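Local coordinates for protein sugar-phosphate aldolase (Thermotoga maritima, PDB 1PVT) that belongs to the class II aldolase and adducin family, an alpha/beta fold of the AraD-like group, at residues 10-13 with 14-18. Sequence-based numbering, arbitrary orientation.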
loop_
_atom_site.group_PDB
_atom_site.type_symbol
_atom_site.label_atom_id
_atom_site.label_comp_id
_atom_site.label_asym_id
_atom_site.label_seq_id
_atom_site.Cartn_x
_atom_site.Cartn_y
_atom_site.Cartn_z
ATOM N N ILE A 10 9.669 -7.364 -3.954
ATOM C CA ILE A 10 8.520 -7.373 -3.076
ATOM C C ILE A 10 8.846 -8.171 -1.824
ATOM O O ILE A 10 8.568 -7.729 -0.710
ATOM C CB ILE A 10 7.307 -8.011 -3.765
ATOM C CG1 ILE A 10 6.733 -7.016 -4.780
ATOM C CG2 ILE A 10 6.268 -8.479 -2.713
ATOM C CD1 ILE A 10 5.430 -7.474 -5.442
ATOM N N GLN A 11 9.430 -9.352 -2.008
ATOM C CA GLN A 11 9.785 -10.204 -0.885
ATOM C C GLN A 11 10.734 -9.501 0.070
ATOM O O GLN A 11 10.576 -9.589 1.289
ATOM C CB GLN A 11 10.410 -11.488 -1.391
ATOM C CG GLN A 11 9.409 -12.400 -2.037
ATOM C CD GLN A 11 10.006 -13.741 -2.390
ATOM O OE1 GLN A 11 10.875 -13.836 -3.261
ATOM N NE2 GLN A 11 9.555 -14.791 -1.707
ATOM N N LYS A 12 11.713 -8.798 -0.484
ATOM C CA LYS A 12 12.668 -8.065 0.332
ATOM C C LYS A 12 11.927 -7.054 1.210
ATOM O O LYS A 12 12.208 -6.937 2.400
ATOM C CB LYS A 12 13.692 -7.365 -0.561
ATOM C CG LYS A 12 14.689 -6.500 0.194
ATOM C CD LYS A 12 15.821 -6.005 -0.711
ATOM C CE LYS A 12 16.726 -4.994 0.016
ATOM N NZ LYS A 12 17.368 -5.557 1.246
ATOM N N VAL A 13 10.970 -6.336 0.630
ATOM C CA VAL A 13 10.182 -5.352 1.385
ATOM C C VAL A 13 9.335 -6.026 2.474
ATOM O O VAL A 13 9.190 -5.493 3.575
ATOM C CB VAL A 13 9.256 -4.529 0.435
ATOM C CG1 VAL A 13 8.153 -3.813 1.234
ATOM C CG2 VAL A 13 10.097 -3.519 -0.358
ATOM N N ALA A 14 8.783 -7.193 2.159
ATOM C CA ALA A 14 7.972 -7.933 3.112
ATOM C C ALA A 14 8.827 -8.228 4.310
ATOM O O ALA A 14 8.377 -8.117 5.440
ATOM C CB ALA A 14 7.513 -9.221 2.510
ATOM N N TYR A 15 10.072 -8.613 4.059
ATOM C CA TYR A 15 10.996 -8.933 5.136
ATOM C C TYR A 15 11.233 -7.747 6.045
ATOM O O TYR A 15 11.011 -7.824 7.249
ATOM C CB TYR A 15 12.340 -9.374 4.588
ATOM C CG TYR A 15 13.340 -9.611 5.683
ATOM C CD1 TYR A 15 13.211 -10.705 6.530
ATOM C CD2 TYR A 15 14.378 -8.707 5.917
ATOM C CE1 TYR A 15 14.085 -10.901 7.589
ATOM C CE2 TYR A 15 15.262 -8.887 6.976
ATOM C CZ TYR A 15 15.107 -9.991 7.816
ATOM O OH TYR A 15 15.953 -10.184 8.895
ATOM N N TRP A 16 11.696 -6.646 5.472
ATOM C CA TRP A 16 11.961 -5.470 6.272
ATOM C C TRP A 16 10.758 -4.985 7.045
ATOM O O TRP A 16 10.875 -4.472 8.155
ATOM C CB TRP A 16 12.518 -4.376 5.383
ATOM C CG TRP A 16 13.943 -4.647 5.153
ATOM C CD1 TRP A 16 14.508 -5.298 4.091
ATOM C CD2 TRP A 16 14.987 -4.445 6.105
ATOM N NE1 TRP A 16 15.844 -5.526 4.330
ATOM C CE2 TRP A 16 16.164 -5.012 5.562
ATOM C CE3 TRP A 16 15.038 -3.840 7.376
ATOM C CZ2 TRP A 16 17.384 -4.995 6.245
ATOM C CZ3 TRP A 16 16.245 -3.823 8.053
ATOM C CH2 TRP A 16 17.406 -4.398 7.485
ATOM N N LEU A 17 9.596 -5.164 6.445
ATOM C CA LEU A 17 8.327 -4.781 7.046
ATOM C C LEU A 17 8.122 -5.578 8.353
ATOM O O LEU A 17 7.760 -5.015 9.395
ATOM C CB LEU A 17 7.207 -5.103 6.044
ATOM C CG LEU A 17 6.159 -4.086 5.589
ATOM C CD1 LEU A 17 6.686 -2.686 5.701
ATOM C CD2 LEU A 17 5.776 -4.390 4.148
ATOM N N ALA A 18 8.367 -6.888 8.282
ATOM C CA ALA A 18 8.207 -7.784 9.424
ATOM C C ALA A 18 9.284 -7.595 10.482
ATOM O O ALA A 18 8.991 -7.492 11.669
ATOM C CB ALA A 18 8.201 -9.230 8.947
#
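Lys12 and Trp16, one helical turn apart, lie side by side and point the same way, a worked example of i to i+4 pairing on the outer surface of a helix. Followed outward from CB, the lysine chain first turns CG anti to the backbone N (chi1 177°), which lays it beside the carbonyl carbon and brings CG to 4.1 Å from Trp16 CD1. CD and CE continue nearly straight, and a bend at chi4 (60°) leaves NZ 3.4 Å from Trp16 NE1. Both nitrogens are donors, so this approach is a contact and no hydrogen bond. The pyrrole edge of the indole also lies near the backbone, Trp16 CD1 being 3.3 Å from Lys12 O, close to the ring plane, while one face receives Tyr15 CD2 near the rim. Lys12 O itself accepts the Trp16 N-H, an almost straight bond (171°) in the regular alpha-helical series, to which Ile10 O with Ala14 N and Gln11 O with Tyr15 N also belong. This is helix 2-19 of the AraD-like fold, whose Ile10, Val13 and Leu17 rest on Ile30 of strand 28-34 in the mixed sheet. On that buried side Val13 repeats the spacing: CG1 meets Leu17 CD2 at 3.8 Å, and Val13 O takes the Leu17 N-H at 2.9 Å. Tyr207 of helix 203-224 touches Val13, Trp16 and Leu17, while Tyr15 meets Tyr73 edge-to-face.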